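Local coordinates for protein N-(5'-phosphoribosyl)anthranilate isomerase (Jonesia denitrificans, PDB 4WUI) that probably catalyses the isomerisation of N-(5-phospho-beta-D-ribosyl)anthranilate to 1-(2-carboxyphenylamino)-1-deoxy-D-ribulose 5-phosphate, a step in tryptophan biosynthesis, at residues R151-G156 with S171-D176; I28-A33 with T47-V52; L60-T65 with L82-Q87; A19-H24 with D53-T58. All coordinates share one frame; numbering follows the deposited sequence.

Contact 1 (R151-G156 with S171-D176); sequences RWLLAG and SPWGVD
Leu154 and Val175 pair in parallel where strand 152-155 meets strand 174-177, the last two strands of the TIM barrel, which helix 163-170 connects as a beta-alpha-beta crossover. Backbone hydrogen bonds fix the register: Leu154 N donates to Gly174 O over 2.9 Å, nearly straight at 171°, and Asp176 N reaches Leu154 O, also at 2.9 Å. Two CH-pi contacts lie just ahead of and at the start of the strands. Arg151 CA sits almost on the normal of the five-membered ring of Trp173, 3.9 Å from its centroid, and the arginine chain continues alongside the indole, with Arg151 CG 3.7 Å from Trp173 CZ2, before its NE bonds Glu123 O. Trp173 reaches this place because its CG is anti to the backbone N (chi1 -171°). Replacing Trp173 by an alanine would probably open a gap beneath Arg151 and leave its aliphatic chain without the flat surface it lies against. The roles are exchanged at the second indole, where Trp152 offers the face: Pro172 CB lies over its six-membered ring, 4.1 Å from the centroid. Among the aliphatic contacts, Leu153 CD2 meets the edge of Trp173 and fills the site where a side chain on residue 174 would point, so Gly174 suits this position. At the far end, one water links Gly156 N, 2.9 Å away, with Asp176 O, 2.8 Å away.

Contact 2 (I28-A33 with T47-V52); sequences IGFVHA and TLTATV
The ring of Phe30 is covered on one face by Leu48 CB, in a CH-pi contact 4.2 Å from the ring centroid, and on the opposite face by Ile28 CG2 of its own strand. At the edge, Val52 CG2 lies near the ring plane, 4.1 Å from Phe30 CZ. This is the strand-to-helix packing of a TIM-barrel beta-alpha unit, in which strand 27-32 sends side chains outward to helix 42-50. With CG anti to the carbonyl carbon (chi1 -61°), the Phe30 ring reaches the last turn of that helix. Thr49 OG1 approaches the ring obliquely, 3.5 Å from Phe30 CD2, while its hydroxyl hydrogen-bonds Ile45 O, one turn back. A second apolar contact joins Ile28 CD1 to Val52 CG2 at 4.3 Å, so the same valine methyl serves both strand residues. A serine in place of Phe30 would probably open a gap between strand and helix, leaving Leu48 CB and Val52 CG2 without the ring they pack on. Just beyond Thr49 the chain turns back on itself: Thr51 OG1 donates to Leu48 O over 2.8 Å in the carbonyl plane, on a lone pair, and the backbone N of Thr51 bonds the same oxygen.

Contact 3 (L60-T65 with L82-Q87); sequences LVVATT and LQLHGQ
Val62 and Leu82 touch on the outward face of two parallel neighbours in the TIM barrel, strands 57-62 and 81-84. Their backbones are joined in a regular ladder: Leu60 O accepts from Gln83 N at 2.8 Å, Gln83 O from Val62 N at 3.0 Å, and Val62 O from His85 N at 3.0 Å, each donor lying close to the line of the C=O bond. Leu60 and Leu82 share one conformation and lie side by side, with Leu60 CD2 4.0 Å from Leu82 CD1. That same Leu82 methyl also meets Val62 CG2. A chi1 of -67° at Val62 places CG2 between its backbone N and carbonyl carbon, from where it meets Leu84 CD2 at 3.6 Å. Leu84 has CG anti to its carbonyl carbon (chi1 -58°), unlike Leu82, and offers CD2 to the valine methyl where Leu82 offers CD1. On the inward face the extended chain of Gln83 runs alongside Val61, whose CG1 is 3.8 Å from Gln83 NE2; the other amide atom, OE1, is bonded by Lys7. Past the strands, Gln87 bends at chi2 (94°) and folds its amide back beside Ala63. Its OE1 accepts a short bond from His85 ND1, 2.6 Å long and within the imidazole plane, which restrains the ring's rotation. Around the pair, helix 67-77 covers the outward face, Leu73 meeting Leu60, Leu71 meeting Leu82 and Ile67 meeting Leu84, while strands 27-32 and 103-108 continue the sheet beyond strands 57-62 and 81-84 respectively.

Contact 4 (A19-H24 with D53-T58); sequences AAQAAH and DCTIDT
An Asx turn at Asp53, on the approach to strand 57-62, is bonded twice by Gln21 from the last turn of helix 14-22, a helix that ends in a Schellman motif at His24. Gln21 uses both ends of its amide: OE1 accepts from Asp53 N at 2.9 Å, in the carbonyl plane and on a lone pair, while NE2 donates to Asp53 OD1 at 3.0 Å. The second bond leaves in the plane of the amide but arrives well above the carboxylate, since the two flat groups stand 83° apart. To make this reach, the glutamine chain bends at chi2 (-93°), turning the amide from the helix toward the turn. Ile56 packs against the same group, its CD1 3.5 Å from Gln21 CD. Within the turn, Asp53 OD1 also accepts from Thr55 N at 2.9 Å, again from above the carboxylate plane, and from Thr55 OG1 at 2.8 Å on its syn lone pair. A type I beta turn spans Asp53 to Ile56. A water, bonded to Gln21 O at 2.8 Å and to Gln21 NE2 at 2.9 Å, adds a weak link to Thr55 OG1. Gln21 was also modelled in a second conformer, so its two bonds hold for the conformer described here. In it, Asp53 OD1 gathers three donors, two of them from Thr55, which would favour a charged carboxylate and would hold its orientation within the Asx turn.

Contacts 1 and 3 are strand pairings on opposite sides of the barrel, with centres about 17 Å apart, and Lys7 spans the interior by bonding Gln83 of one and Asp176 of the other. Contacts 2 and 3 adjoin directly: His32 N and Val61 O, 2.9 Å apart, probably form a hydrogen bond that joins their strands. Contact 4 joins the end of helix 14-22 to the turn that leads into strand 57-62, and touches contact 2, where Ile28 N and Asp57 O are 3.0 Å apart. A bound citrate, probably from the crystallisation liquor, lies near segments of the first three: His32 and Thr65 hydrogen-bond it, and the Asp176 side chain is about 3 Å away, consistent with a TIM-barrel active site at the strands' C-terminal ends.

Contact 1 (R151-G156 with S171-D176)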
loop_
_atom_site.group_PDB
_atom_site.type_symbol
_atom_site.label_atom_id
_atom_site.label_comp_id
_atom_site.label_asym_id
_atom_site.label_seq_id
_atom_site.Cartn_x
_atom_site.Cartn_y
_atom_site.Cartn_z
ATOM N N ARG A 151 3.824 -13.198 -2.254
ATOM C CA ARG A 151 3.825 -11.795 -2.669
ATOM C C ARG A 151 3.295 -10.933 -1.526
ATOM O O ARG A 151 2.170 -11.116 -1.077
ATOM C CB ARG A 151 2.947 -11.638 -3.918
ATOM C CG ARG A 151 3.420 -12.518 -5.090
ATOM C CD ARG A 151 2.608 -12.373 -6.379
ATOM N NE ARG A 151 1.257 -12.877 -6.215
ATOM C CZ ARG A 151 0.516 -13.374 -7.190
ATOM N NH1 ARG A 151 0.947 -13.410 -8.437
ATOM N NH2 ARG A 151 -0.668 -13.855 -6.879
ATOM N N TRP A 152 4.120 -10.006 -1.052
ATOM C CA TRP A 152 3.742 -9.184 0.089
ATOM C C TRP A 152 4.367 -7.817 0.009
ATOM O O TRP A 152 5.407 -7.624 -0.617
ATOM C CB TRP A 152 4.113 -9.864 1.427
ATOM C CG TRP A 152 5.570 -9.959 1.752
ATOM C CD1 TRP A 152 6.510 -10.749 1.179
ATOM C CD2 TRP A 152 6.242 -9.238 2.797
ATOM N NE1 TRP A 152 7.726 -10.560 1.766
ATOM C CE2 TRP A 152 7.582 -9.653 2.786
ATOM C CE3 TRP A 152 5.830 -8.295 3.762
ATOM C CZ2 TRP A 152 8.502 -9.226 3.735
ATOM C CZ3 TRP A 152 6.740 -7.860 4.677
ATOM C CH2 TRP A 152 8.064 -8.305 4.659
ATOM N N LEU A 153 3.725 -6.859 0.673
ATOM C CA LEU A 153 4.293 -5.518 0.863
ATOM C C LEU A 153 4.534 -5.273 2.324
ATOM O O LEU A 153 3.671 -5.539 3.162
ATOM C CB LEU A 153 3.377 -4.407 0.327
ATOM C CG LEU A 153 2.961 -4.507 -1.139
ATOM C CD1 LEU A 153 2.030 -3.349 -1.504
ATOM C CD2 LEU A 153 4.139 -4.578 -2.088
ATOM N N LEU A 154 5.704 -4.722 2.625
ATOM C CA LEU A 154 6.033 -4.239 3.948
ATOM C C LEU A 154 5.546 -2.804 4.094
ATOM O O LEU A 154 5.829 -1.957 3.262
ATOM C CB LEU A 154 7.560 -4.258 4.116
ATOM C CG LEU A 154 8.123 -3.669 5.396
ATOM C CD1 LEU A 154 7.728 -4.480 6.613
ATOM C CD2 LEU A 154 9.653 -3.510 5.300
ATOM N N ALA A 155 4.880 -2.536 5.203
ATOM C CA ALA A 155 4.551 -1.193 5.635
ATOM C C ALA A 155 4.958 -1.042 7.083
ATOM O O ALA A 155 5.125 -2.035 7.810
ATOM C CB ALA A 155 3.078 -0.917 5.472
ATOM N N GLY A 156 5.115 0.184 7.543
ATOM C CA GLY A 156 5.282 0.443 8.962
ATOM C C GLY A 156 6.022 1.732 9.184
ATOM O O GLY A 156 7.171 1.737 9.651
ATOM N N SER A 171 14.496 -7.278 3.131
ATOM C CA SER A 171 14.349 -7.819 1.766
ATOM C C SER A 171 12.889 -8.173 1.437
ATOM O O SER A 171 12.585 -9.270 1.022
ATOM C CB SER A 171 15.273 -9.040 1.571
ATOM O OG SER A 171 16.623 -8.720 1.832
ATOM N N PRO A 172 11.970 -7.212 1.589
ATOM C CA PRO A 172 10.571 -7.510 1.295
ATOM C C PRO A 172 10.322 -7.639 -0.201
ATOM O O PRO A 172 11.058 -7.078 -1.007
ATOM C CB PRO A 172 9.831 -6.288 1.838
ATOM C CG PRO A 172 10.820 -5.173 1.579
ATOM C CD PRO A 172 12.192 -5.798 1.877
ATOM N N TRP A 173 9.227 -8.281 -0.582
ATOM C CA TRP A 173 8.826 -8.371 -1.968
ATOM C C TRP A 173 8.493 -6.983 -2.536
ATOM O O TRP A 173 8.714 -6.710 -3.724
ATOM C CB TRP A 173 7.654 -9.362 -2.060
ATOM C CG TRP A 173 7.201 -9.775 -3.405
ATOM C CD1 TRP A 173 7.573 -10.914 -4.046
ATOM C CD2 TRP A 173 6.248 -9.129 -4.267
ATOM N NE1 TRP A 173 6.925 -11.031 -5.233
ATOM C CE2 TRP A 173 6.101 -9.951 -5.406
ATOM C CE3 TRP A 173 5.475 -7.964 -4.160
ATOM C CZ2 TRP A 173 5.221 -9.632 -6.432
ATOM C CZ3 TRP A 173 4.617 -7.651 -5.199
ATOM C CH2 TRP A 173 4.499 -8.472 -6.309
ATOM N N GLY A 174 7.961 -6.099 -1.692
ATOM C CA GLY A 174 7.711 -4.723 -2.044
ATOM C C GLY A 174 7.451 -3.920 -0.779
ATOM O O GLY A 174 7.465 -4.469 0.336
ATOM N N VAL A 175 7.207 -2.619 -0.962
ATOM C CA VAL A 175 6.959 -1.706 0.158
ATOM C C VAL A 175 5.741 -0.838 -0.147
ATOM O O VAL A 175 5.405 -0.583 -1.314
ATOM C CB VAL A 175 8.190 -0.803 0.460
ATOM C CG1 VAL A 175 9.345 -1.636 0.979
ATOM C CG2 VAL A 175 8.598 0.012 -0.766
ATOM N N ASP A 176 5.115 -0.379 0.925
ATOM C CA ASP A 176 3.977 0.537 0.891
ATOM C C ASP A 176 4.309 1.716 1.787
ATOM O O ASP A 176 4.767 1.520 2.914
ATOM C CB ASP A 176 2.741 -0.201 1.427
ATOM C CG ASP A 176 1.432 0.543 1.206
ATOM O OD1 ASP A 176 1.007 0.642 0.047
ATOM O OD2 ASP A 176 0.806 0.993 2.175
HETATM O O HOH W 1 4.960 2.383 5.596
#

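Contact 2 (I28-A33 with T47-V52)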
loop_
_atom_site.group_PDB
_atom_site.type_symbol
_atom_site.label_atom_id
_atom_site.label_comp_id
_atom_site.label_asym_id
_atom_site.label_seq_id
_atom_site.Cartn_x
_atom_site.Cartn_y
_atom_site.Cartn_z
ATOM N N ILE A 28 -0.486 3.107 -6.953
ATOM C CA ILE A 28 -1.031 4.264 -6.243
ATOM C C ILE A 28 -2.307 3.824 -5.558
ATOM O O ILE A 28 -3.194 3.230 -6.204
ATOM C CB ILE A 28 -1.351 5.442 -7.203
ATOM C CG1 ILE A 28 -0.069 6.061 -7.731
ATOM C CG2 ILE A 28 -2.235 6.471 -6.502
ATOM C CD1 ILE A 28 -0.273 7.053 -8.912
ATOM N N GLY A 29 -2.416 4.103 -4.258
ATOM C CA GLY A 29 -3.632 3.869 -3.510
ATOM C C GLY A 29 -4.490 5.106 -3.329
ATOM O O GLY A 29 -3.996 6.178 -3.036
ATOM N N PHE A 30 -5.790 4.900 -3.485
ATOM C CA PHE A 30 -6.835 5.901 -3.250
ATOM C C PHE A 30 -7.687 5.378 -2.107
ATOM O O PHE A 30 -8.300 4.303 -2.224
ATOM C CB PHE A 30 -7.674 6.100 -4.512
ATOM C CG PHE A 30 -6.878 6.600 -5.689
ATOM C CD1 PHE A 30 -6.187 7.814 -5.626
ATOM C CD2 PHE A 30 -6.809 5.882 -6.873
ATOM C CE1 PHE A 30 -5.450 8.264 -6.719
ATOM C CE2 PHE A 30 -6.053 6.359 -7.952
ATOM C CZ PHE A 30 -5.390 7.540 -7.863
ATOM N N VAL A 31 -7.692 6.109 -1.004
ATOM C CA VAL A 31 -8.351 5.674 0.208
ATOM C C VAL A 31 -9.803 6.122 0.240
ATOM O O VAL A 31 -10.107 7.294 0.031
ATOM C CB VAL A 31 -7.593 6.205 1.432
ATOM C CG1 VAL A 31 -8.370 5.996 2.736
ATOM C CG2 VAL A 31 -6.219 5.590 1.506
ATOM N N HIS A 32 -10.695 5.170 0.514
ATOM C CA HIS A 32 -12.084 5.427 0.760
ATOM C C HIS A 32 -12.370 4.869 2.136
ATOM O O HIS A 32 -12.469 3.659 2.312
ATOM C CB HIS A 32 -12.963 4.752 -0.282
ATOM C CG HIS A 32 -14.410 5.026 -0.096
ATOM N ND1 HIS A 32 -15.016 6.224 -0.429
ATOM C CD2 HIS A 32 -15.383 4.232 0.385
ATOM C CE1 HIS A 32 -16.300 6.160 -0.139
ATOM N NE2 HIS A 32 -16.548 4.963 0.359
ATOM N N ALA A 33 -12.385 5.766 3.116
ATOM C CA ALA A 33 -12.416 5.402 4.547
ATOM C C ALA A 33 -12.701 6.702 5.270
ATOM O O ALA A 33 -11.800 7.502 5.489
ATOM C CB ALA A 33 -11.091 4.824 5.010
ATOM N N THR A 47 -12.406 10.072 -10.963
ATOM C CA THR A 47 -11.625 10.938 -11.834
ATOM C C THR A 47 -10.125 10.734 -11.632
ATOM O O THR A 47 -9.369 10.690 -12.618
ATOM C CB THR A 47 -11.968 12.420 -11.722
ATOM O OG1 THR A 47 -11.584 12.881 -10.430
ATOM C CG2 THR A 47 -13.441 12.701 -11.989
ATOM N N LEU A 48 -9.690 10.578 -10.394
ATOM C CA LEU A 48 -8.264 10.395 -10.135
ATOM C C LEU A 48 -7.745 9.132 -10.830
ATOM O O LEU A 48 -6.688 9.130 -11.478
ATOM C CB LEU A 48 -8.007 10.298 -8.638
ATOM C CG LEU A 48 -8.024 11.624 -7.867
ATOM C CD1 LEU A 48 -8.229 11.380 -6.382
ATOM C CD2 LEU A 48 -6.781 12.461 -8.111
ATOM N N THR A 49 -8.488 8.044 -10.697
ATOM C CA THR A 49 -8.083 6.776 -11.259
ATOM C C THR A 49 -7.908 6.865 -12.759
ATOM O O THR A 49 -6.968 6.299 -13.317
ATOM C CB THR A 49 -9.107 5.676 -10.895
ATOM O OG1 THR A 49 -9.084 5.475 -9.473
ATOM C CG2 THR A 49 -8.851 4.352 -11.560
ATOM N N ALA A 50 -8.802 7.596 -13.423
ATOM C CA ALA A 50 -8.778 7.697 -14.866
ATOM C C ALA A 50 -7.563 8.456 -15.366
ATOM O O ALA A 50 -7.213 8.337 -16.528
ATOM C CB ALA A 50 -10.048 8.357 -15.368
ATOM N N THR A 51 -6.907 9.229 -14.510
ATOM C CA THR A 51 -5.724 9.987 -14.939
ATOM C C THR A 51 -4.433 9.171 -14.866
ATOM O O THR A 51 -3.430 9.623 -15.375
ATOM C CB THR A 51 -5.508 11.268 -14.116
ATOM O OG1 THR A 51 -5.058 10.968 -12.794
ATOM C CG2 THR A 51 -6.781 12.126 -14.050
ATOM N N VAL A 52 -4.442 8.013 -14.221
ATOM C CA VAL A 52 -3.231 7.213 -14.014
ATOM C C VAL A 52 -3.007 6.327 -15.255
ATOM O O VAL A 52 -3.952 5.700 -15.743
ATOM C CB VAL A 52 -3.392 6.349 -12.743
ATOM C CG1 VAL A 52 -2.160 5.477 -12.537
ATOM C CG2 VAL A 52 -3.636 7.211 -11.536
#

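Contact 3 (L60-T65 with L82-Q87)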
loop_
_atom_site.group_PDB
_atom_site.type_symbol
_atom_site.label_atom_id
_atom_site.label_comp_id
_atom_site.label_asym_id
_atom_site.label_seq_id
_atom_site.Cartn_x
_atom_site.Cartn_y
_atom_site.Cartn_z
ATOM N N LEU A 60 -7.926 0.680 -4.828
ATOM C CA LEU A 60 -8.950 1.212 -3.933
ATOM C C LEU A 60 -8.708 0.612 -2.566
ATOM O O LEU A 60 -8.710 -0.612 -2.412
ATOM C CB LEU A 60 -10.349 0.850 -4.426
ATOM C CG LEU A 60 -11.479 1.223 -3.485
ATOM C CD1 LEU A 60 -11.582 2.751 -3.347
ATOM C CD2 LEU A 60 -12.793 0.669 -3.957
ATOM N N VAL A 61 -8.506 1.477 -1.567
ATOM C CA VAL A 61 -8.199 1.038 -0.213
ATOM C C VAL A 61 -9.385 1.335 0.692
ATOM O O VAL A 61 -9.765 2.496 0.841
ATOM C CB VAL A 61 -6.924 1.747 0.309
ATOM C CG1 VAL A 61 -6.599 1.306 1.694
ATOM C CG2 VAL A 61 -5.752 1.532 -0.633
ATOM N N VAL A 62 -10.000 0.294 1.258
ATOM C CA VAL A 62 -11.158 0.439 2.121
ATOM C C VAL A 62 -10.894 -0.153 3.499
ATOM O O VAL A 62 -9.999 -0.981 3.695
ATOM C CB VAL A 62 -12.421 -0.213 1.498
ATOM C CG1 VAL A 62 -12.854 0.552 0.266
ATOM C CG2 VAL A 62 -12.161 -1.684 1.151
ATOM N N ALA A 63 -11.705 0.269 4.456
ATOM C CA ALA A 63 -11.556 -0.138 5.849
ATOM C C ALA A 63 -12.873 -0.517 6.518
ATOM O O ALA A 63 -12.937 -1.516 7.227
ATOM C CB ALA A 63 -10.871 0.970 6.651
ATOM N N THR A 64 -13.918 0.293 6.317
ATOM C CA THR A 64 -15.174 0.189 7.046
ATOM C C THR A 64 -16.368 0.052 6.103
ATOM O O THR A 64 -17.510 0.050 6.538
ATOM C CB THR A 64 -15.362 1.433 7.981
ATOM O OG1 THR A 64 -15.197 2.626 7.226
ATOM C CG2 THR A 64 -14.356 1.384 9.123
ATOM N N THR A 65 -16.124 -0.031 4.810
ATOM C CA THR A 65 -17.170 -0.122 3.797
ATOM C C THR A 65 -17.672 -1.575 3.733
ATOM O O THR A 65 -16.883 -2.484 3.557
ATOM C CB THR A 65 -16.619 0.318 2.436
ATOM O OG1 THR A 65 -16.098 1.657 2.514
ATOM C CG2 THR A 65 -17.666 0.220 1.349
ATOM N N LEU A 82 -8.476 -4.117 -5.349
ATOM C CA LEU A 82 -9.198 -3.807 -4.115
ATOM C C LEU A 82 -8.369 -4.244 -2.924
ATOM O O LEU A 82 -8.093 -5.441 -2.777
ATOM C CB LEU A 82 -10.554 -4.514 -4.125
ATOM C CG LEU A 82 -11.394 -4.377 -2.854
ATOM C CD1 LEU A 82 -11.735 -2.930 -2.542
ATOM C CD2 LEU A 82 -12.674 -5.190 -2.977
ATOM N N GLN A 83 -7.948 -3.295 -2.072
ATOM C CA GLN A 83 -7.171 -3.564 -0.884
ATOM C C GLN A 83 -8.055 -3.408 0.358
ATOM O O GLN A 83 -8.640 -2.339 0.580
ATOM C CB GLN A 83 -5.951 -2.626 -0.778
ATOM C CG GLN A 83 -5.143 -2.815 0.469
ATOM C CD GLN A 83 -4.012 -1.830 0.605
ATOM O OE1 GLN A 83 -3.304 -1.546 -0.359
ATOM N NE2 GLN A 83 -3.828 -1.298 1.804
ATOM N N LEU A 84 -8.132 -4.468 1.163
ATOM C CA LEU A 84 -8.972 -4.536 2.340
ATOM C C LEU A 84 -8.114 -4.383 3.586
ATOM O O LEU A 84 -7.174 -5.148 3.818
ATOM C CB LEU A 84 -9.673 -5.899 2.382
ATOM C CG LEU A 84 -10.521 -6.219 1.171
ATOM C CD1 LEU A 84 -11.065 -7.640 1.258
ATOM C CD2 LEU A 84 -11.618 -5.206 0.976
ATOM N N HIS A 85 -8.461 -3.412 4.420
ATOM C CA HIS A 85 -7.757 -3.250 5.676
ATOM C C HIS A 85 -8.084 -4.390 6.654
ATOM O O HIS A 85 -8.943 -5.247 6.405
ATOM C CB HIS A 85 -8.126 -1.919 6.275
ATOM C CG HIS A 85 -7.084 -1.336 7.175
ATOM N ND1 HIS A 85 -7.305 -1.072 8.513
ATOM C CD2 HIS A 85 -5.826 -0.902 6.910
ATOM C CE1 HIS A 85 -6.225 -0.517 9.039
ATOM N NE2 HIS A 85 -5.310 -0.408 8.087
ATOM N N GLY A 86 -7.400 -4.402 7.787
ATOM C CA GLY A 86 -7.456 -5.534 8.694
ATOM C C GLY A 86 -8.771 -5.744 9.431
ATOM O O GLY A 86 -8.975 -6.823 10.012
ATOM N N GLN A 87 -9.673 -4.769 9.386
ATOM C CA GLN A 87 -10.994 -4.938 9.980
ATOM C C GLN A 87 -11.803 -6.013 9.289
ATOM O O GLN A 87 -12.709 -6.561 9.881
ATOM C CB GLN A 87 -11.830 -3.615 9.976
ATOM C CG GLN A 87 -11.331 -2.466 10.833
ATOM C CD GLN A 87 -10.460 -1.518 10.050
ATOM O OE1 GLN A 87 -9.672 -1.947 9.196
ATOM N NE2 GLN A 87 -10.595 -0.218 10.324
#

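Contact 4 (A19-H24 with D53-T58)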
loop_
_atom_site.group_PDB
_atom_site.type_symbol
_atom_site.label_atom_id
_atom_site.label_comp_id
_atom_site.label_asym_id
_atom_site.label_seq_id
_atom_site.Cartn_x
_atom_site.Cartn_y
_atom_site.Cartn_z
ATOM N N ALA A 19 3.944 13.295 -9.371
ATOM C CA ALA A 19 5.210 12.907 -8.742
ATOM C C ALA A 19 5.375 11.391 -8.745
ATOM O O ALA A 19 6.476 10.869 -8.960
ATOM C CB ALA A 19 5.277 13.453 -7.334
ATOM N N ALA A 20 4.305 10.669 -8.467
ATOM C CA ALA A 20 4.361 9.216 -8.469
ATOM C C ALA A 20 4.690 8.673 -9.873
ATOM O O ALA A 20 5.476 7.727 -10.006
ATOM C CB ALA A 20 3.046 8.673 -7.961
ATOM N N GLN A 21 4.106 9.267 -10.928
ATOM C CA GLN A 21 4.399 8.854 -12.307
ATOM C C GLN A 21 5.846 9.201 -12.652
ATOM O O GLN A 21 6.525 8.435 -13.329
ATOM C CB GLN A 21 3.450 9.513 -13.333
ATOM C CG GLN A 21 1.930 9.151 -13.220
ATOM C CD GLN A 21 1.386 7.968 -14.081
ATOM O OE1 GLN A 21 0.169 7.885 -14.265
ATOM N NE2 GLN A 21 2.236 7.043 -14.530
ATOM N N ALA A 22 6.319 10.374 -12.230
ATOM C CA ALA A 22 7.680 10.789 -12.542
ATOM C C ALA A 22 8.716 9.882 -11.874
ATOM O O ALA A 22 9.805 9.697 -12.406
ATOM C CB ALA A 22 7.904 12.239 -12.149
ATOM N N ALA A 23 8.384 9.349 -10.709
ATOM C CA ALA A 23 9.263 8.438 -9.967
ATOM C C ALA A 23 9.061 6.981 -10.404
ATOM O O ALA A 23 9.735 6.096 -9.902
ATOM C CB ALA A 23 8.991 8.556 -8.497
ATOM N N HIS A 24 8.142 6.718 -11.322
ATOM C CA HIS A 24 7.896 5.369 -11.833
ATOM C C HIS A 24 7.557 4.389 -10.721
ATOM O O HIS A 24 8.088 3.275 -10.694
ATOM C CB HIS A 24 9.060 4.899 -12.707
ATOM C CG HIS A 24 9.246 5.782 -13.894
ATOM N ND1 HIS A 24 10.051 6.899 -13.895
ATOM C CD2 HIS A 24 8.596 5.800 -15.080
ATOM C CE1 HIS A 24 9.978 7.503 -15.073
ATOM N NE2 HIS A 24 9.092 6.857 -15.808
ATOM N N ASP A 53 -1.783 6.256 -15.757
ATOM C CA ASP A 53 -1.556 5.415 -16.955
ATOM C C ASP A 53 -1.384 3.934 -16.608
ATOM O O ASP A 53 -1.436 3.547 -15.437
ATOM C CB ASP A 53 -0.434 5.941 -17.852
ATOM C CG ASP A 53 0.956 5.678 -17.317
ATOM O OD1 ASP A 53 1.144 4.894 -16.352
ATOM O OD2 ASP A 53 1.894 6.256 -17.916
ATOM N N CYS A 54 -1.179 3.090 -17.627
ATOM C CA CYS A 54 -1.229 1.647 -17.432
ATOM C C CYS A 54 0.065 1.115 -16.838
ATOM O O CYS A 54 0.194 -0.100 -16.656
ATOM C CB CYS A 54 -1.525 0.907 -18.740
ATOM S SG CYS A 54 -0.103 0.929 -19.910
ATOM N N THR A 55 1.025 1.996 -16.536
ATOM C CA THR A 55 2.264 1.542 -15.879
ATOM C C THR A 55 2.168 1.508 -14.365
ATOM O O THR A 55 3.150 1.156 -13.675
ATOM C CB THR A 55 3.487 2.370 -16.292
ATOM O OG1 THR A 55 3.481 3.632 -15.616
ATOM C CG2 THR A 55 3.543 2.549 -17.791
ATOM N N ILE A 56 0.998 1.885 -13.847
ATOM C CA ILE A 56 0.758 1.927 -12.411
ATOM C C ILE A 56 -0.518 1.165 -12.087
ATOM O O ILE A 56 -1.549 1.411 -12.708
ATOM C CB ILE A 56 0.654 3.386 -11.898
ATOM C CG1 ILE A 56 1.989 4.109 -12.090
ATOM C CG2 ILE A 56 0.216 3.440 -10.437
ATOM C CD1 ILE A 56 2.022 5.544 -11.582
ATOM N N ASP A 57 -0.455 0.251 -11.120
ATOM C CA ASP A 57 -1.649 -0.366 -10.597
ATOM C C ASP A 57 -2.381 0.624 -9.689
ATOM O O ASP A 57 -1.806 1.130 -8.730
ATOM C CB ASP A 57 -1.260 -1.614 -9.766
ATOM C CG ASP A 57 -0.735 -2.772 -10.579
ATOM O OD1 ASP A 57 -1.156 -2.927 -11.729
ATOM O OD2 ASP A 57 0.067 -3.565 -10.035
ATOM N N THR A 58 -3.644 0.878 -9.983
ATOM C CA THR A 58 -4.466 1.688 -9.105
ATOM C C THR A 58 -5.168 0.786 -8.091
ATOM O O THR A 58 -5.658 -0.292 -8.424
ATOM C CB THR A 58 -5.475 2.496 -9.924
ATOM O OG1 THR A 58 -6.280 1.600 -10.690
ATOM C CG2 THR A 58 -4.794 3.524 -10.810
HETATM O O HOH W 2 5.048 6.372 -14.508
#